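Local coordinates for histidine-rich glycoprotein (Oryctolagus cuniculus, PDB 4CCV) that binds heme, heparin, heparan sulfate, thrombospondin, plasminogen and divalent metal ions as a plasma adapter protein in coagulation, fibrinolysis and angiogenesis, here represented by its second cystatin domain, at residues A33-D38 and F58-C63; R70-G75 and F103-H108; F5-D10 and V40-R45. All blocks are in the same frame, centred on the assembly; numbering follows the deposited sequence.

Contact 1 of 3, residues A33-D38 and F58-C63; sequences ASFRVD and FSVRNC. With NAG (2-acetamido-2-deoxy-beta-D-glucopyranose), chain B; GSH (glutathione), chain C.
The Phe35 ring lies with one face on the backbone and CB of Asn62. Asn62 CA sits over the ring centre, 3.7 Å from the centroid, in a CH-pi contact. At the edge of the ring, near its plane, are Val60 CG2 and N2 of the glycan's first sugar. The side-chain amide of Asn62 is turned 34° from the ring plane, and its ND2 carries the N-linked sugar. Asn62 CG stands anti to the backbone N (chi1 -176°). This lays CB and the amide along the ring, by Phe35 CE1 and CZ, and the sugar continues from ND2. Asn62 OD1 is hydrogen-bonded to Ser64 OG.

The guanidinium of Arg61 meets Asp38 at its edge. NE donates to Asp38 OD2 at 3.1 Å in a nearly straight salt bridge. The carboxylate oxygen is approached from above its plane, and the two flat groups are 39° apart. NH1 of Arg61 turns instead to Ala73 O on the next strand.

These residues belong to the antiparallel hairpin of strands 35-47 and 51-62 in the cystatin fold. Arg36 and Arg61 form a hydrogen-bonded pair: Arg61 N reaches Arg36 O at 2.9 Å, and Arg36 N returns a bond to Arg61 O. Further along, Asp38 N donates to Ser59 O at 2.7 Å. Val37 CG2 packs on Phe58 CD2 at 3.9 Å, on the side where helix 15-27 lies.

Glutathione sits beside the Arg36 and Arg61 side chains. Its SG2 is joined to Cys63 SG in a mixed disulfide, modelled somewhat long at 2.3 Å. Arg36 runs extended past that sulfur, CD 3.6 Å from Cys63 SG. Its NH1 then donates to glutathione OE1 at 2.9 Å, with the acceptor near the guanidinium plane.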
# COMPACT_ATOMS: atom_id res chain seq x y z
N ALA A 33 -11.08 3.63 -8.00
CA ALA A 33 -12.22 2.78 -7.59
C ALA A 33 -12.03 1.28 -7.93
O ALA A 33 -12.53 0.43 -7.22
CB ALA A 33 -13.52 3.31 -8.20
N SER A 34 -11.36 0.97 -9.05
CA SER A 34 -11.23 -0.42 -9.48
C SER A 34 -9.98 -1.12 -8.91
O SER A 34 -9.68 -2.26 -9.28
CB SER A 34 -11.12 -0.48 -11.02
OG SER A 34 -9.82 -0.01 -11.40
N PHE A 35 -9.22 -0.47 -8.04
CA PHE A 35 -7.89 -0.97 -7.71
C PHE A 35 -7.93 -2.14 -6.68
O PHE A 35 -8.84 -2.20 -5.85
CB PHE A 35 -6.98 0.17 -7.21
CG PHE A 35 -6.28 0.95 -8.29
CD1 PHE A 35 -6.98 1.66 -9.25
CD2 PHE A 35 -4.90 1.02 -8.31
CE1 PHE A 35 -6.32 2.39 -10.24
CE2 PHE A 35 -4.22 1.77 -9.27
CZ PHE A 35 -4.93 2.45 -10.25
N ARG A 36 -6.97 -3.06 -6.78
CA ARG A 36 -6.82 -4.16 -5.81
C ARG A 36 -5.35 -4.38 -5.48
O ARG A 36 -4.50 -4.02 -6.26
CB ARG A 36 -7.39 -5.43 -6.39
CG ARG A 36 -8.84 -5.28 -6.75
CD ARG A 36 -9.32 -6.63 -7.23
NE ARG A 36 -10.74 -6.67 -7.55
CZ ARG A 36 -11.35 -7.74 -8.04
NH1 ARG A 36 -10.66 -8.87 -8.29
NH2 ARG A 36 -12.65 -7.70 -8.30
N VAL A 37 -5.08 -4.87 -4.27
CA VAL A 37 -3.73 -5.11 -3.81
C VAL A 37 -3.19 -6.27 -4.60
O VAL A 37 -3.91 -7.29 -4.78
CB VAL A 37 -3.74 -5.49 -2.28
CG1 VAL A 37 -2.36 -5.98 -1.84
CG2 VAL A 37 -4.16 -4.24 -1.54
N ASP A 38 -1.94 -6.11 -5.07
CA ASP A 38 -1.24 -7.17 -5.78
C ASP A 38 -0.48 -7.96 -4.67
O ASP A 38 -0.97 -9.03 -4.26
CB ASP A 38 -0.34 -6.61 -6.88
CG ASP A 38 0.17 -7.70 -7.83
OD1 ASP A 38 0.06 -8.90 -7.47
OD2 ASP A 38 0.70 -7.34 -8.92
N PHE A 58 3.12 -1.86 -0.52
CA PHE A 58 2.35 -2.83 -1.29
C PHE A 58 2.15 -2.42 -2.74
O PHE A 58 2.18 -1.21 -3.05
CB PHE A 58 1.03 -3.25 -0.58
CG PHE A 58 0.03 -2.18 -0.38
CD1 PHE A 58 0.09 -1.36 0.73
CD2 PHE A 58 -1.01 -2.00 -1.26
CE1 PHE A 58 -0.88 -0.41 0.96
CE2 PHE A 58 -1.97 -1.03 -1.07
CZ PHE A 58 -1.92 -0.25 0.08
N SER A 59 2.05 -3.42 -3.63
CA SER A 59 1.77 -3.16 -5.03
C SER A 59 0.27 -3.25 -5.22
O SER A 59 -0.41 -3.94 -4.45
CB SER A 59 2.48 -4.15 -5.96
OG SER A 59 2.42 -5.44 -5.46
N VAL A 60 -0.21 -2.51 -6.21
CA VAL A 60 -1.60 -2.49 -6.62
C VAL A 60 -1.77 -2.65 -8.14
O VAL A 60 -0.85 -2.38 -8.87
CB VAL A 60 -2.30 -1.20 -6.13
CG1 VAL A 60 -2.32 -1.18 -4.58
CG2 VAL A 60 -1.67 0.10 -6.70
N ARG A 61 -2.96 -3.06 -8.57
CA ARG A 61 -3.33 -3.11 -9.98
C ARG A 61 -4.61 -2.34 -10.22
O ARG A 61 -5.53 -2.35 -9.41
CB ARG A 61 -3.58 -4.56 -10.42
CG ARG A 61 -2.34 -5.44 -10.43
CD ARG A 61 -1.24 -4.87 -11.32
NE ARG A 61 -0.17 -5.85 -11.54
CZ ARG A 61 0.52 -6.01 -12.67
NH1 ARG A 61 0.26 -5.24 -13.72
NH2 ARG A 61 1.47 -6.95 -12.76
N ASN A 62 -4.66 -1.69 -11.38
CA ASN A 62 -5.83 -0.97 -11.83
C ASN A 62 -6.71 -1.93 -12.59
O ASN A 62 -6.48 -2.16 -13.81
CB ASN A 62 -5.39 0.17 -12.76
CG ASN A 62 -6.54 1.03 -13.20
OD1 ASN A 62 -7.68 0.60 -13.19
ND2 ASN A 62 -6.24 2.25 -13.62
N CYS A 63 -7.68 -2.53 -11.92
CA CYS A 63 -8.42 -3.63 -12.56
C CYS A 63 -9.30 -3.18 -13.72
O CYS A 63 -9.72 -4.03 -14.53
CB CYS A 63 -9.25 -4.43 -11.56
SG CYS A 63 -8.16 -5.16 -10.30
C1 NAG B . -7.26 3.16 -14.05
C2 NAG B . -6.90 4.62 -13.88
C3 NAG B . -8.09 5.41 -14.39
C4 NAG B . -8.53 5.06 -15.78
C5 NAG B . -8.76 3.57 -15.96
C6 NAG B . -8.90 3.18 -17.45
C7 NAG B . -5.62 5.63 -12.01
C8 NAG B . -5.57 6.05 -10.54
N2 NAG B . -6.71 5.04 -12.50
O3 NAG B . -7.75 6.75 -14.33
O4 NAG B . -9.79 5.66 -15.94
O5 NAG B . -7.68 2.84 -15.38
O6 NAG B . -7.74 3.70 -18.11
O7 NAG B . -4.61 5.79 -12.66
N1 GSH C . -2.81 -9.40 -10.48
CA1 GSH C . -3.45 -10.18 -9.44
C1 GSH C . -4.05 -11.41 -10.10
O11 GSH C . -3.27 -12.15 -10.76
O12 GSH C . -5.26 -11.71 -10.03
CB1 GSH C . -4.30 -9.15 -8.71
CG1 GSH C . -5.63 -9.70 -8.22
CD1 GSH C . -6.79 -9.42 -9.15
OE1 GSH C . -7.86 -9.56 -8.64
N2 GSH C . -6.72 -9.01 -10.44
CA2 GSH C . -7.98 -8.74 -11.16
C2 GSH C . -8.77 -9.96 -11.61
O2 GSH C . -9.95 -9.78 -11.91
CB2 GSH C . -7.70 -7.83 -12.34
SG2 GSH C . -6.77 -6.39 -11.69
N3 GSH C . -8.13 -11.14 -11.73
CA3 GSH C . -8.68 -12.36 -12.36
C3 GSH C . -10.08 -12.72 -11.91
O31 GSH C . -10.27 -12.92 -10.68
O32 GSH C . -10.99 -12.79 -12.77

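Contact 2 of 3, residues R70-G75 and F103-H108; sequences RHPAFG and FNFEEH
The imidazole of His71 lies against Glu106. Glu106 CB stands over one face of the ring, 3.6 Å from the centroid and close to the ring normal, in a CH-pi contact. The carboxylate and imidazole planes are 15° apart. CG of Glu106 lies between its own backbone N and carbonyl carbon (chi1 79°), and the bend at chi2 brings OE1 back to His71 CB at 3.3 Å. Glu106 OE2 forms a salt bridge with Arg65, whose NH1 is also hydrogen-bonded to His71 O.

His71 and Phe105 cross at about a right angle, with CD2 of each ring 3.9 Å apart. Pro72 and Phe105 instead lie side by side and point the same way. Pro72 CD touches Phe105 CB at 3.8 Å. The backbones are also joined here: Phe105 N donates to Pro72 O at 3.0 Å.

Ala73 and Asn104 share one face of the sheet. Asn104 OD1 approaches Ala73 CB, while ND2 of the same amide donates to Glu107 OE1, which it meets from above the carboxylate plane. The backbone O of Asn104 takes two bonds from opposite faces of its plane, one from Glu107 N and one from His108 ND1. His108 also carries Phe103 CE1 over the centre of one ring face. These bonds and the ring contact bring His108 back beside Phe103 and Asn104.

Phe74 and Phe103 share the other face, but the Phe103 ring leads away and the pair is joined by backbone. The bonds run both ways, and the shorter one goes from Phe103 N to Phe74 O at 2.7 Å. This pairing belongs to the antiparallel hairpin of strands 73-84 and 95-104, the last two strands of the cystatin sheet.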
# COMPACT_ATOMS: atom_id res chain seq x y z
N ARG A 70 -6.83 -3.02 -22.45
CA ARG A 70 -6.29 -1.70 -22.15
C ARG A 70 -4.79 -1.74 -21.89
O ARG A 70 -4.25 -2.79 -21.64
CB ARG A 70 -7.02 -1.11 -20.95
CG ARG A 70 -8.37 -0.57 -21.34
CD ARG A 70 -9.23 -0.29 -20.11
NE ARG A 70 -10.44 0.37 -20.56
CZ ARG A 70 -11.65 0.27 -20.00
NH1 ARG A 70 -11.83 -0.48 -18.94
NH2 ARG A 70 -12.69 0.89 -20.58
N HIS A 71 -4.14 -0.59 -21.88
CA HIS A 71 -2.75 -0.50 -21.45
C HIS A 71 -2.66 -0.96 -19.96
O HIS A 71 -3.43 -0.49 -19.13
CB HIS A 71 -2.26 0.92 -21.62
CG HIS A 71 -2.07 1.29 -23.07
ND1 HIS A 71 -2.69 2.37 -23.69
CD2 HIS A 71 -1.28 0.74 -24.00
CE1 HIS A 71 -2.29 2.45 -24.94
NE2 HIS A 71 -1.42 1.48 -25.16
N PRO A 72 -1.71 -1.85 -19.65
CA PRO A 72 -1.47 -2.28 -18.27
C PRO A 72 -1.09 -1.11 -17.33
O PRO A 72 -0.54 -0.08 -17.79
CB PRO A 72 -0.32 -3.31 -18.42
CG PRO A 72 -0.33 -3.75 -19.81
CD PRO A 72 -0.92 -2.63 -20.62
N ALA A 73 -1.39 -1.27 -16.04
CA ALA A 73 -0.98 -0.29 -15.03
C ALA A 73 -0.61 -1.00 -13.74
O ALA A 73 -0.87 -2.23 -13.58
CB ALA A 73 -1.99 0.83 -14.87
N PHE A 74 0.23 -0.34 -12.96
CA PHE A 74 0.72 -0.90 -11.70
C PHE A 74 0.87 0.30 -10.79
O PHE A 74 0.98 1.43 -11.26
CB PHE A 74 2.04 -1.65 -11.98
CG PHE A 74 2.81 -2.06 -10.77
CD1 PHE A 74 3.69 -1.15 -10.11
CD2 PHE A 74 2.71 -3.37 -10.28
CE1 PHE A 74 4.40 -1.55 -8.98
CE2 PHE A 74 3.44 -3.77 -9.17
CZ PHE A 74 4.29 -2.86 -8.53
N GLY A 75 0.79 0.10 -9.48
CA GLY A 75 1.09 1.18 -8.55
C GLY A 75 1.82 0.69 -7.34
O GLY A 75 1.80 -0.50 -7.03
N PHE A 103 1.90 3.72 -12.28
CA PHE A 103 2.88 3.57 -13.35
C PHE A 103 2.06 2.99 -14.52
O PHE A 103 1.68 1.80 -14.47
CB PHE A 103 3.98 2.58 -12.94
CG PHE A 103 5.12 2.45 -13.95
CD1 PHE A 103 5.88 3.57 -14.35
CD2 PHE A 103 5.49 1.22 -14.45
CE1 PHE A 103 6.94 3.45 -15.24
CE2 PHE A 103 6.54 1.10 -15.37
CZ PHE A 103 7.25 2.21 -15.75
N ASN A 104 1.75 3.81 -15.52
CA ASN A 104 0.94 3.41 -16.69
C ASN A 104 1.85 3.06 -17.90
O ASN A 104 2.76 3.80 -18.25
CB ASN A 104 -0.07 4.50 -17.11
CG ASN A 104 -1.13 4.75 -16.08
OD1 ASN A 104 -1.77 3.83 -15.57
ND2 ASN A 104 -1.33 6.02 -15.74
N PHE A 105 1.63 1.89 -18.45
CA PHE A 105 2.39 1.37 -19.57
C PHE A 105 2.60 2.40 -20.69
O PHE A 105 3.70 2.53 -21.21
CB PHE A 105 1.64 0.14 -20.10
CG PHE A 105 2.39 -0.62 -21.15
CD1 PHE A 105 3.27 -1.61 -20.80
CD2 PHE A 105 2.16 -0.36 -22.49
CE1 PHE A 105 3.96 -2.31 -21.77
CE2 PHE A 105 2.84 -1.09 -23.49
CZ PHE A 105 3.76 -2.03 -23.10
N GLU A 106 1.55 3.12 -21.03
CA GLU A 106 1.55 4.05 -22.17
C GLU A 106 2.17 5.45 -21.88
O GLU A 106 2.29 6.21 -22.79
CB GLU A 106 0.12 4.21 -22.73
CG GLU A 106 -0.88 5.14 -22.00
CD GLU A 106 -1.48 4.61 -20.68
OE1 GLU A 106 -1.08 3.55 -20.09
OE2 GLU A 106 -2.41 5.29 -20.20
N GLU A 107 2.56 5.76 -20.64
CA GLU A 107 3.07 7.08 -20.33
C GLU A 107 4.58 7.17 -20.17
O GLU A 107 5.10 8.21 -19.73
CB GLU A 107 2.40 7.58 -19.06
CG GLU A 107 0.92 7.81 -19.23
CD GLU A 107 0.24 8.31 -17.95
OE1 GLU A 107 0.76 8.08 -16.83
OE2 GLU A 107 -0.82 8.94 -18.08
N HIS A 108 5.30 6.12 -20.53
CA HIS A 108 6.73 6.04 -20.23
C HIS A 108 7.45 5.42 -21.40
O HIS A 108 7.10 4.34 -21.87
CB HIS A 108 6.97 5.22 -18.94
CG HIS A 108 6.42 5.88 -17.72
ND1 HIS A 108 5.18 5.58 -17.19
CD2 HIS A 108 6.93 6.88 -16.94
CE1 HIS A 108 4.95 6.34 -16.13
NE2 HIS A 108 5.99 7.14 -15.96

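Contact 3 of 3, residues F5-D10 and V40-R45; sequences FDFIED and VERVTR
Arg45 meets Asp6 along most of its length. CB lies 3.4 Å from Asp6 OD1. CG and CD pass the same oxygen at longer range, with CG anti to the backbone N (chi1 176°). The chain then bends at chi3, bringing the guanidinium side-on to the carboxylate. NE donates to Asp6 OD1 at 3.1 Å, and NH2 donates to OD2 at 2.8 Å. Each oxygen uses its syn lone pair. The two flat groups are nearly coplanar, 15° apart, and the paired bonds restrict their relative rotation. Ile8 CD1 covers one guanidinium face toward its rim, 4.0 Å from NE.

Ile8 CG1 also packs on Val43 CG1. A water accepts from Val43 N and donates to Ile8 O, next to the direct bond from Ile8 N to Val43 O. On the opposite face of the sheet from Asp6 and Arg45, Thr44 CG2 touches Phe5 CE2 at 3.5 Å, and Thr44 OG1 lies by Phe7 CE1.

Strand 4-7 is the outermost strand on this side of the sheet and runs antiparallel to strand 35-47. Ile8 and Val43 pack on Phe14, just before helix 15-27, and Arg45 touches Thr52 and Tyr54 of strand 51-62.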
# COMPACT_ATOMS: atom_id res chain seq x y z
N PHE A 5 14.21 0.96 14.39
CA PHE A 5 13.79 0.82 13.01
C PHE A 5 14.18 -0.61 12.60
O PHE A 5 15.33 -1.04 12.78
CB PHE A 5 14.47 1.88 12.16
CG PHE A 5 14.35 1.72 10.69
CD1 PHE A 5 15.17 0.82 10.00
CD2 PHE A 5 13.45 2.45 9.97
CE1 PHE A 5 15.10 0.68 8.62
CE2 PHE A 5 13.39 2.34 8.58
CZ PHE A 5 14.20 1.45 7.90
N ASP A 6 13.21 -1.39 12.16
CA ASP A 6 13.53 -2.75 11.63
C ASP A 6 12.46 -3.25 10.71
O ASP A 6 11.55 -2.50 10.38
CB ASP A 6 13.83 -3.71 12.75
CG ASP A 6 12.59 -4.09 13.60
OD1 ASP A 6 11.49 -3.50 13.53
OD2 ASP A 6 12.74 -5.04 14.38
N PHE A 7 12.60 -4.49 10.23
CA PHE A 7 11.70 -5.03 9.18
C PHE A 7 11.02 -6.28 9.67
O PHE A 7 11.61 -7.05 10.43
CB PHE A 7 12.49 -5.36 7.93
CG PHE A 7 13.12 -4.14 7.32
CD1 PHE A 7 12.35 -3.23 6.59
CD2 PHE A 7 14.45 -3.85 7.53
CE1 PHE A 7 12.94 -2.07 6.05
CE2 PHE A 7 15.04 -2.73 6.99
CZ PHE A 7 14.27 -1.81 6.26
N ILE A 8 9.79 -6.48 9.25
CA ILE A 8 9.07 -7.70 9.58
C ILE A 8 9.20 -8.65 8.37
O ILE A 8 8.76 -8.30 7.30
CB ILE A 8 7.59 -7.37 9.85
CG1 ILE A 8 7.47 -6.20 10.81
CG2 ILE A 8 6.83 -8.62 10.36
CD1 ILE A 8 8.10 -6.46 12.15
N GLU A 9 9.79 -9.81 8.56
CA GLU A 9 10.03 -10.78 7.48
C GLU A 9 8.72 -11.43 7.00
O GLU A 9 8.54 -11.56 5.83
CB GLU A 9 11.01 -11.90 7.93
CG GLU A 9 12.38 -11.45 8.42
CD GLU A 9 13.07 -10.43 7.51
OE1 GLU A 9 13.17 -10.68 6.28
OE2 GLU A 9 13.49 -9.38 8.03
N ASP A 10 7.83 -11.81 7.92
CA ASP A 10 6.54 -12.39 7.53
C ASP A 10 5.46 -11.33 7.31
O ASP A 10 4.83 -10.89 8.24
CB ASP A 10 6.08 -13.40 8.57
CG ASP A 10 4.78 -14.09 8.18
OD1 ASP A 10 4.40 -14.10 6.97
OD2 ASP A 10 4.15 -14.63 9.12
N VAL A 40 1.96 -7.63 -0.87
CA VAL A 40 2.64 -6.88 0.18
C VAL A 40 4.12 -7.04 -0.07
O VAL A 40 4.59 -8.18 -0.13
CB VAL A 40 2.23 -7.37 1.59
CG1 VAL A 40 2.96 -6.58 2.66
CG2 VAL A 40 0.75 -7.16 1.80
N GLU A 41 4.86 -5.95 -0.26
CA GLU A 41 6.26 -6.00 -0.69
C GLU A 41 7.29 -5.91 0.44
O GLU A 41 8.34 -6.53 0.36
CB GLU A 41 6.52 -4.84 -1.69
CG GLU A 41 5.49 -4.77 -2.82
CD GLU A 41 5.87 -5.57 -4.05
OE1 GLU A 41 7.07 -5.85 -4.15
OE2 GLU A 41 5.01 -5.85 -4.93
N ARG A 42 6.95 -5.19 1.50
CA ARG A 42 7.86 -4.88 2.59
C ARG A 42 7.08 -4.29 3.76
O ARG A 42 6.12 -3.54 3.57
CB ARG A 42 8.93 -3.87 2.06
CG ARG A 42 9.94 -3.50 3.12
CD ARG A 42 11.08 -2.66 2.58
NE ARG A 42 10.60 -1.38 2.09
CZ ARG A 42 11.37 -0.39 1.69
NH1 ARG A 42 12.69 -0.50 1.69
NH2 ARG A 42 10.77 0.72 1.29
N VAL A 43 7.49 -4.60 4.98
CA VAL A 43 6.89 -4.00 6.15
C VAL A 43 8.01 -3.58 7.09
O VAL A 43 8.89 -4.39 7.46
CB VAL A 43 5.99 -4.96 6.92
CG1 VAL A 43 5.45 -4.36 8.23
CG2 VAL A 43 4.85 -5.50 6.03
N THR A 44 8.00 -2.30 7.40
CA THR A 44 8.99 -1.66 8.28
C THR A 44 8.30 -1.27 9.58
O THR A 44 7.15 -0.85 9.55
CB THR A 44 9.46 -0.34 7.64
OG1 THR A 44 10.01 -0.63 6.38
CG2 THR A 44 10.53 0.32 8.49
N ARG A 45 8.94 -1.55 10.71
CA ARG A 45 8.38 -1.25 12.03
C ARG A 45 9.25 -0.16 12.63
O ARG A 45 10.48 -0.23 12.62
CB ARG A 45 8.36 -2.45 12.95
CG ARG A 45 7.87 -2.16 14.39
CD ARG A 45 7.70 -3.47 15.13
NE ARG A 45 9.01 -4.06 15.27
CZ ARG A 45 9.28 -5.20 15.88
NH1 ARG A 45 8.31 -5.92 16.44
NH2 ARG A 45 10.54 -5.61 15.95
O HOH W 1 9.40 -6.81 5.12

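All three contacts lie in one antiparallel sheet. Contact 1 is the buried one, near the centre of the chain. Contacts 2 and 3 are partly buried and involve the opposite outermost strands. Contacts 1 and 3 share strand 35-47 and meet where Ser59 OG bonds to Glu41 OE2. Contacts 1 and 2 join through neighbouring strands 51-62 and 73-84, by Val60 N to Gly75 O and by packing of Ser59 on Phe74. Contacts 2 and 3 do not touch. Their chemistry differs. Contact 1 adds a glycan, glutathione and a single-bonded salt bridge to apolar packing. Contact 2 relies on rings and backbone bonds. In contact 3 the salt bridge has two bonds.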